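Local coordinates for protein succinate-semialdehyde dehydrogenase (Streptococcus pyogenes MGAS1882, PDB 4OGD) that probably oxidises succinic semialdehyde to succinate, passing the hydride to a bound NADP+ cofactor, at residues A[122-127]-A[151-156]; A[225-230]-A[435-440]; A[259-264]-A[304-309]. One frame throughout, in Å; residues are numbered along the deposited sequence.

Contact 1: residues A[122-127]-A[151-156]; sequences TGVILA and PMVLKH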
loop_
_atom_site.group_PDB
_atom_site.type_symbol
_atom_site.label_atom_id
_atom_site.label_comp_id
_atom_site.label_asym_id
_atom_site.label_seq_id
_atom_site.Cartn_x
_atom_site.Cartn_y
_atom_site.Cartn_z
ATOM N N THR A 122 -3.634 14.107 1.134
ATOM C CA THR A 122 -4.627 13.384 1.913
ATOM C C THR A 122 -4.718 13.814 3.370
ATOM O O THR A 122 -5.796 13.755 3.958
ATOM C CB THR A 122 -4.399 11.866 1.834
ATOM O OG1 THR A 122 -3.031 11.564 2.143
ATOM C CG2 THR A 122 -4.702 11.372 0.432
ATOM N N GLY A 123 -3.609 14.254 3.956
ATOM C CA GLY A 123 -3.628 14.625 5.361
ATOM C C GLY A 123 -2.292 14.528 6.067
ATOM O O GLY A 123 -1.247 14.701 5.446
ATOM N N VAL A 124 -2.327 14.255 7.369
ATOM C CA VAL A 124 -1.106 14.185 8.175
ATOM C C VAL A 124 -0.508 12.783 8.082
ATOM O O VAL A 124 -1.214 11.782 8.233
ATOM C CB VAL A 124 -1.377 14.541 9.650
ATOM C CG1 VAL A 124 -0.074 14.543 10.458
ATOM C CG2 VAL A 124 -2.072 15.896 9.739
ATOM N N ILE A 125 0.790 12.720 7.813
ATOM C CA ILE A 125 1.485 11.441 7.695
ATOM C C ILE A 125 2.406 11.243 8.894
ATOM O O ILE A 125 3.189 12.134 9.228
ATOM C CB ILE A 125 2.325 11.392 6.405
ATOM C CG1 ILE A 125 1.431 11.586 5.178
ATOM C CG2 ILE A 125 3.105 10.087 6.315
ATOM C CD1 ILE A 125 0.341 10.543 5.054
ATOM N N LEU A 126 2.298 10.089 9.550
ATOM C CA LEU A 126 3.266 9.696 10.570
ATOM C C LEU A 126 4.434 8.961 9.935
ATOM O O LEU A 126 4.250 7.925 9.284
ATOM C CB LEU A 126 2.621 8.795 11.628
ATOM C CG LEU A 126 3.610 8.122 12.582
ATOM C CD1 LEU A 126 4.361 9.134 13.446
ATOM C CD2 LEU A 126 2.909 7.093 13.465
ATOM N N ALA A 127 5.633 9.496 10.130
ATOM C CA ALA A 127 6.851 8.829 9.700
ATOM C C ALA A 127 7.549 8.256 10.921
ATOM O O ALA A 127 7.758 8.958 11.915
ATOM C CB ALA A 127 7.768 9.808 8.960
ATOM N N PRO A 151 1.268 17.388 5.632
ATOM C CA PRO A 151 2.117 17.679 6.795
ATOM C C PRO A 151 2.578 16.372 7.448
ATOM O O PRO A 151 1.881 15.354 7.346
ATOM C CB PRO A 151 1.175 18.452 7.737
ATOM C CG PRO A 151 0.100 19.020 6.828
ATOM C CD PRO A 151 -0.103 17.909 5.808
ATOM N N MET A 152 3.738 16.388 8.097
ATOM C CA MET A 152 4.315 15.164 8.636
ATOM C C MET A 152 4.576 15.294 10.135
ATOM O O MET A 152 4.941 16.371 10.637
ATOM C CB MET A 152 5.614 14.854 7.882
ATOM C CG MET A 152 6.412 13.665 8.391
ATOM S SD MET A 152 7.636 13.146 7.158
ATOM C CE MET A 152 6.538 12.413 5.950
ATOM N N VAL A 153 4.361 14.205 10.859
ATOM C CA VAL A 153 4.832 14.109 12.238
ATOM C C VAL A 153 5.799 12.939 12.288
ATOM O O VAL A 153 5.592 11.912 11.621
ATOM C CB VAL A 153 3.677 13.974 13.266
ATOM C CG1 VAL A 153 2.819 15.237 13.257
ATOM C CG2 VAL A 153 2.812 12.751 12.970
ATOM N N LEU A 154 6.879 13.119 13.049
ATOM C CA LEU A 154 8.015 12.200 13.026
ATOM C C LEU A 154 8.268 11.549 14.372
ATOM O O LEU A 154 8.455 12.236 15.382
ATOM C CB LEU A 154 9.272 12.963 12.616
ATOM C CG LEU A 154 10.602 12.225 12.795
ATOM C CD1 LEU A 154 10.681 11.044 11.825
ATOM C CD2 LEU A 154 11.770 13.179 12.579
ATOM N N LYS A 155 8.271 10.222 14.393
ATOM C CA LYS A 155 8.761 9.496 15.550
ATOM C C LYS A 155 10.091 8.866 15.157
ATOM O O LYS A 155 10.135 7.956 14.328
ATOM C CB LYS A 155 7.745 8.439 15.986
ATOM C CG LYS A 155 7.922 7.978 17.425
ATOM C CD LYS A 155 8.773 6.742 17.489
ATOM C CE LYS A 155 9.154 6.412 18.932
ATOM N NZ LYS A 155 10.639 6.353 19.074
ATOM N N HIS A 156 11.175 9.376 15.732
ATOM C CA HIS A 156 12.513 8.909 15.406
ATOM C C HIS A 156 13.030 7.946 16.467
ATOM O O HIS A 156 12.405 7.765 17.506
ATOM C CB HIS A 156 13.464 10.109 15.263
ATOM C CG HIS A 156 14.461 9.960 14.153
ATOM N ND1 HIS A 156 15.098 8.770 13.876
ATOM C CD2 HIS A 156 14.914 10.850 13.238
ATOM C CE1 HIS A 156 15.898 8.932 12.837
ATOM N NE2 HIS A 156 15.811 10.187 12.433
#

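Contact 2: residues A[225-230]-A[435-440]; sequences KTTLEL and GRELSE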
loop_
_atom_site.group_PDB
_atom_site.type_symbol
_atom_site.label_atom_id
_atom_site.label_comp_id
_atom_site.label_asym_id
_atom_site.label_seq_id
_atom_site.Cartn_x
_atom_site.Cartn_y
_atom_site.Cartn_z
ATOM N N LYS A 225 -3.237 3.389 5.592
ATOM C CA LYS A 225 -2.274 2.912 4.594
ATOM C C LYS A 225 -0.856 2.971 5.154
ATOM O O LYS A 225 -0.509 3.888 5.912
ATOM C CB LYS A 225 -2.370 3.793 3.345
ATOM C CG LYS A 225 -1.669 3.255 2.101
ATOM C CD LYS A 225 -1.811 4.255 0.962
ATOM C CE LYS A 225 -1.538 3.605 -0.382
ATOM N NZ LYS A 225 -1.793 4.545 -1.513
ATOM N N THR A 226 -0.036 1.984 4.794
ATOM C CA THR A 226 1.366 1.984 5.196
ATOM C C THR A 226 2.306 1.732 4.033
ATOM O O THR A 226 1.920 1.151 3.015
ATOM C CB THR A 226 1.673 0.886 6.219
ATOM O OG1 THR A 226 1.186 -0.372 5.723
ATOM C CG2 THR A 226 1.018 1.193 7.555
ATOM N N THR A 227 3.548 2.179 4.204
ATOM C CA THR A 227 4.675 1.621 3.465
ATOM C C THR A 227 5.675 1.153 4.512
ATOM O O THR A 227 5.789 1.762 5.585
ATOM C CB THR A 227 5.353 2.651 2.557
ATOM O OG1 THR A 227 5.770 3.780 3.341
ATOM C CG2 THR A 227 4.402 3.100 1.458
ATOM N N LEU A 228 6.387 0.071 4.213
ATOM C CA LEU A 228 7.375 -0.482 5.136
ATOM C C LEU A 228 8.703 -0.697 4.432
ATOM O O LEU A 228 8.783 -1.422 3.439
ATOM C CB LEU A 228 6.908 -1.828 5.702
ATOM C CG LEU A 228 5.655 -1.850 6.574
ATOM C CD1 LEU A 228 5.397 -3.264 7.061
ATOM C CD2 LEU A 228 5.785 -0.885 7.749
ATOM N N GLU A 229 9.749 -0.086 4.981
ATOM C CA GLU A 229 11.111 -0.251 4.491
ATOM C C GLU A 229 11.901 -0.914 5.601
ATOM O O GLU A 229 12.262 -0.271 6.594
ATOM C CB GLU A 229 11.713 1.112 4.138
ATOM C CG GLU A 229 11.031 1.818 2.969
ATOM C CD GLU A 229 11.578 1.413 1.611
ATOM O OE1 GLU A 229 12.545 0.612 1.547
ATOM O OE2 GLU A 229 11.026 1.902 0.588
ATOM N N LEU A 230 12.134 -2.215 5.461
ATOM C CA LEU A 230 12.684 -2.993 6.566
ATOM C C LEU A 230 14.096 -3.501 6.283
ATOM O O LEU A 230 14.817 -2.948 5.445
ATOM C CB LEU A 230 11.733 -4.140 6.917
ATOM C CG LEU A 230 10.270 -3.700 7.086
ATOM C CD1 LEU A 230 9.385 -4.915 7.379
ATOM C CD2 LEU A 230 10.131 -2.641 8.199
ATOM N N GLY A 435 6.068 -1.344 -0.829
ATOM C CA GLY A 435 6.080 0.061 -1.199
ATOM C C GLY A 435 7.475 0.462 -1.647
ATOM O O GLY A 435 8.446 -0.287 -1.486
ATOM N N ARG A 436 7.589 1.659 -2.215
ATOM C CA ARG A 436 8.870 2.141 -2.711
ATOM C C ARG A 436 9.050 3.583 -2.280
ATOM O O ARG A 436 8.077 4.337 -2.190
ATOM C CB ARG A 436 8.938 2.043 -4.244
ATOM C CG ARG A 436 8.875 0.622 -4.796
ATOM C CD ARG A 436 10.187 -0.103 -4.497
ATOM N NE ARG A 436 10.276 -1.478 -5.005
ATOM C CZ ARG A 436 9.896 -2.568 -4.341
ATOM N NH1 ARG A 436 9.334 -2.477 -3.139
ATOM N NH2 ARG A 436 10.081 -3.764 -4.883
ATOM N N GLU A 437 10.292 3.952 -1.989
ATOM C CA GLU A 437 10.639 5.343 -1.708
ATOM C C GLU A 437 11.631 5.852 -2.748
ATOM O O GLU A 437 12.326 5.060 -3.385
ATOM C CB GLU A 437 11.167 5.496 -0.271
ATOM C CG GLU A 437 10.046 5.318 0.757
ATOM C CD GLU A 437 10.483 5.423 2.207
ATOM O OE1 GLU A 437 11.672 5.716 2.495
ATOM O OE2 GLU A 437 9.609 5.222 3.079
ATOM N N LEU A 438 11.681 7.174 -2.915
ATOM C CA LEU A 438 12.470 7.814 -3.977
ATOM C C LEU A 438 11.928 7.507 -5.381
ATOM O O LEU A 438 11.018 6.679 -5.538
ATOM C CB LEU A 438 13.979 7.515 -3.847
ATOM C CG LEU A 438 14.615 7.989 -2.529
ATOM C CD1 LEU A 438 16.085 7.589 -2.460
ATOM C CD2 LEU A 438 14.462 9.506 -2.346
ATOM N N SER A 439 12.481 8.190 -6.386
ATOM C CA SER A 439 11.934 8.215 -7.756
ATOM C C SER A 439 10.493 8.722 -7.772
ATOM O O SER A 439 9.993 9.234 -6.764
ATOM C CB SER A 439 12.049 6.847 -8.456
ATOM O OG SER A 439 10.985 5.970 -8.106
ATOM N N GLU A 440 9.810 8.595 -8.904
ATOM C CA GLU A 440 8.413 9.003 -8.935
ATOM C C GLU A 440 7.544 7.983 -8.204
ATOM O O GLU A 440 6.463 8.321 -7.733
ATOM C CB GLU A 440 7.903 9.224 -10.362
ATOM C CG GLU A 440 6.540 9.945 -10.382
ATOM C CD GLU A 440 6.073 10.318 -11.777
ATOM O OE1 GLU A 440 6.758 9.956 -12.757
ATOM O OE2 GLU A 440 5.015 10.981 -11.886
HETATM O O HOH W 1 8.288 3.155 4.324
HETATM O O HOH W 2 7.022 5.943 2.148
HETATM O O HOH W 3 9.883 -1.504 0.712
#

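Contact 3: residues A[259-264]-A[304-309]; sequences AGQVCT and PLSSAQ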
loop_
_atom_site.group_PDB
_atom_site.type_symbol
_atom_site.label_atom_id
_atom_site.label_comp_id
_atom_site.label_asym_id
_atom_site.label_seq_id
_atom_site.Cartn_x
_atom_site.Cartn_y
_atom_site.Cartn_z
ATOM N N ALA A 259 29.604 0.472 9.381
ATOM C CA ALA A 259 29.908 -0.699 10.205
ATOM C C ALA A 259 28.954 -1.864 9.961
ATOM O O ALA A 259 28.694 -2.667 10.859
ATOM C CB ALA A 259 29.956 -0.323 11.708
ATOM N N GLY A 260 28.438 -1.955 8.741
ATOM C CA GLY A 260 27.561 -3.054 8.364
ATOM C C GLY A 260 26.117 -2.863 8.779
ATOM O O GLY A 260 25.284 -3.738 8.538
ATOM N N GLN A 261 25.816 -1.714 9.383
ATOM C CA GLN A 261 24.485 -1.439 9.910
ATOM C C GLN A 261 23.595 -0.845 8.820
ATOM O O GLN A 261 23.082 0.269 8.952
ATOM C CB GLN A 261 24.596 -0.479 11.092
ATOM C CG GLN A 261 25.558 -0.970 12.179
ATOM C CD GLN A 261 25.772 0.075 13.259
ATOM O OE1 GLN A 261 25.314 -0.082 14.396
ATOM N NE2 GLN A 261 26.463 1.156 12.907
ATOM N N VAL A 262 23.423 -1.593 7.735
ATOM C CA VAL A 262 22.750 -1.069 6.551
ATOM C C VAL A 262 21.799 -2.147 6.081
ATOM O O VAL A 262 22.196 -3.310 5.956
ATOM C CB VAL A 262 23.768 -0.739 5.434
ATOM C CG1 VAL A 262 23.073 -0.167 4.202
ATOM C CG2 VAL A 262 24.801 0.254 5.933
ATOM N N CYS A 263 20.539 -1.785 5.857
ATOM C CA CYS A 263 19.565 -2.772 5.409
ATOM C C CYS A 263 19.987 -3.410 4.082
ATOM O O CYS A 263 19.698 -4.585 3.838
ATOM C CB CYS A 263 18.179 -2.137 5.298
ATOM S SG CYS A 263 18.133 -0.658 4.292
ATOM N N THR A 264 20.692 -2.643 3.248
ATOM C CA THR A 264 21.216 -3.136 1.975
ATOM C C THR A 264 22.717 -3.466 2.029
ATOM O O THR A 264 23.408 -3.454 1.000
ATOM C CB THR A 264 20.965 -2.129 0.823
ATOM O OG1 THR A 264 21.371 -0.817 1.235
ATOM C CG2 THR A 264 19.489 -2.102 0.436
ATOM N N PRO A 304 32.288 2.716 15.700
ATOM C CA PRO A 304 31.656 1.855 16.703
ATOM C C PRO A 304 30.200 1.649 16.309
ATOM O O PRO A 304 29.658 2.480 15.570
ATOM C CB PRO A 304 31.724 2.700 17.976
ATOM C CG PRO A 304 31.694 4.124 17.473
ATOM C CD PRO A 304 32.470 4.101 16.185
ATOM N N LEU A 305 29.573 0.579 16.788
ATOM C CA LEU A 305 28.145 0.390 16.546
ATOM C C LEU A 305 27.335 1.422 17.329
ATOM O O LEU A 305 27.867 2.105 18.210
ATOM C CB LEU A 305 27.705 -1.036 16.885
ATOM C CG LEU A 305 28.424 -2.177 16.160
ATOM C CD1 LEU A 305 27.663 -3.492 16.344
ATOM C CD2 LEU A 305 28.613 -1.875 14.688
ATOM N N SER A 306 26.044 1.519 17.030
ATOM C CA SER A 306 25.231 2.642 17.501
ATOM C C SER A 306 24.806 2.612 18.969
ATOM O O SER A 306 24.382 3.640 19.506
ATOM C CB SER A 306 23.985 2.786 16.626
ATOM O OG SER A 306 23.152 1.654 16.781
ATOM N N SER A 307 24.899 1.453 19.620
ATOM C CA SER A 307 24.535 1.356 21.034
ATOM C C SER A 307 25.192 0.143 21.676
ATOM O O SER A 307 25.701 -0.732 20.986
ATOM C CB SER A 307 23.014 1.272 21.207
ATOM O OG SER A 307 22.513 0.012 20.773
ATOM N N ALA A 308 25.170 0.085 23.003
ATOM C CA ALA A 308 25.710 -1.074 23.701
ATOM C C ALA A 308 24.898 -2.317 23.357
ATOM O O ALA A 308 25.460 -3.401 23.180
ATOM C CB ALA A 308 25.711 -0.836 25.200
ATOM N N GLN A 309 23.581 -2.154 23.259
ATOM C CA GLN A 309 22.712 -3.276 22.910
ATOM C C GLN A 309 22.992 -3.782 21.498
ATOM O O GLN A 309 23.011 -4.989 21.262
ATOM C CB GLN A 309 21.233 -2.916 23.062
ATOM C CG GLN A 309 20.318 -4.131 22.951
ATOM C CD GLN A 309 20.582 -5.147 24.050
ATOM O OE1 GLN A 309 20.510 -4.826 25.236
ATOM N NE2 GLN A 309 20.897 -6.377 23.661
HETATM O O HOH W 4 27.445 3.553 14.290
#

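Contact 1: residues A[122-127]-A[151-156]
The carbonyl oxygen Val-153 O is gripped from the neighbouring strand by two groups: Ala-127 N donates to it at 2.8 Å with an almost straight N-H...O angle of 170°, and the CA-H of Leu-126 adds a weaker contact. Ile-125 N to Pro-151 O, Val-153 N to Ile-125 O and Lys-155 N to Ala-127 O complete the ladder, alternating donor and acceptor as parallel strands do. Strands 124-127 and 152-155 run only 17° from parallel, and the helix 136-148 between them in sequence makes this a beta-alpha-beta crossover of the Rossmann-type domain.

Ile-125, Ala-127, Met-152 and Leu-154 occupy one face, where helix 136-148 packs on Ile-125, Met-152 and Leu-154. Met-152 leaves its backbone extended, then bends at its last torsion (chi3 -72°), which turns CE back to lie 4.2 Å from Ile-125 CG2. Its SD sits 3.8 Å from Ala-127 CB, and the single methyl of alanine leaves room for the sulfur. Val-124, Leu-126 and Val-153 occupy the other face, with helix 22-41 against the two valines. Val-153 meets both neighbours at about a right angle, CG1 to Val-124 CG1 at 4.1 Å and CG2 to Leu-126 CD1 at 4.0 Å; its beta branching suits a strand and serves two partners at once.

Gly-123 takes up a backbone conformation that residues with a side chain rarely reach. Its own O lies 3.4 Å from Pro-151 CD, and Asn-150 OD1 accepts from both Thr-122 N and Gly-123 N. The buried backbone groups pair across the ladder, which fixes the register, while mostly apolar side chains on both faces pack against the flanking helices.

Contact 2: residues A[225-230]-A[435-440]
Glu-229 and Glu-437 lie side by side and roughly antiparallel, each carboxylate drawn up beside the other's methylene carbons. Glu-229 CG lies 3.7 Å from Glu-437 CD, and Glu-229 OE2 is 3.6 Å from Glu-437 CG, while the two carboxylate planes are turned 53° apart. The offset keeps the acids from meeting head on, yet Glu-229 OE2 and Glu-437 OE1 still come within 4.3 Å, an approach that a salt bridge from Arg-140 NE to OE1 probably eases. Glu-229 bends at its second torsion (chi2 -86°), which carries OE2 over the base of Glu-437. Glu-437 runs straight beyond CG, nearly at a right angle to strand 225-229, and OE2 ends beside Glu-229 CG.

Thr-227 crosses Glu-437 at a slant, with OG1 and Glu-437 OE2 4.1 Å apart, and two waters bridge them. Both hydrogen-bond to Thr-227 OG1 and lie 2.8 Å from Glu-437 OE2; one donates to OE2, the other is placed to but has competing acceptors. Threonine suits the place because its hydroxyl serves both waters while its methyl packs on the loop. Gly-435, with no side chain, lets its CA come within 4.4 Å of Thr-227 CG2. A third water donates to Leu-228 O and Gly-435 O, just where the antiparallel strand 433-434 ends.

Arg-436 turns away from the strand. Its NH1 donates to Gly-435 O at 2.9 Å from above the carbonyl plane, and its NE binds Glu-449 O of the second subunit, joining this subunit's sheet to its partner.

Glu-229 opens the Glu-Leu-Gly-Gly signature of aldehyde dehydrogenases, in which this glutamate is the general base in well-studied relatives. Beside it, Arg-140 and the waters probably stabilise a negative charge on buried Glu-437.

Contact 3: residues A[259-264]-A[304-309]
The chain turns sharply at Gln-261, the centre of an inverse gamma turn closed by a weak bond from Val-262 N to Gly-260 O, and its side chain meets residues 304-306, while Ala-259 and Leu-305 lie 6.7 Å apart at their CA atoms. The extended chain of Gln-261 beyond CG (chi2 173°) carries its amide to the facing backbone. There OE1 takes the N-H of Ser-306 at 3.2 Å, the donor N approaching along one lone pair with an N-H...O angle of 147°. The other end, NE2, donates to Asn-258 O and also to a water at 2.9 Å, which in turn donates a hydrogen bond to Pro-304 O. An amide suits this place because it accepts at one end and donates at the other.

The loop carries the Gly-Gln-Val-Cys-Thr sequence of the aldehyde dehydrogenase family, whose cysteine is the nucleophile in well-studied relatives. Leu-305 crosses Gln-261 at a slant and covers the amide with CD2, 3.7 Å from Gln-261 CD. The same methyl touches Ala-259 CB at 3.6 Å, where a small residue leaves space for the branched leucine. Beyond it, Ser-307 N-caps helix 308-323, its OG accepting from Ala-310 N.

Contacts 1 and 2 belong to the same sheet, with strand 200-206 lying between strands 124-128 and 225-229; their centres are 14 Å apart and their nearest atoms about 7 Å. Contact 3 lies within the loop of chain that contact 2 closes, ahead of strand 268-272 of the other sheet. The two meet directly, Leu-230 O lying 3.5 Å from Cys-263 CB, although their centres are 22 Å apart. This junction brings together two signatures of aldehyde dehydrogenases, consistent with an active site between the two sheets. Contact 1 stands further off, its centre 26 Å from that of contact 3, within the Rossmann-type half of the enzyme.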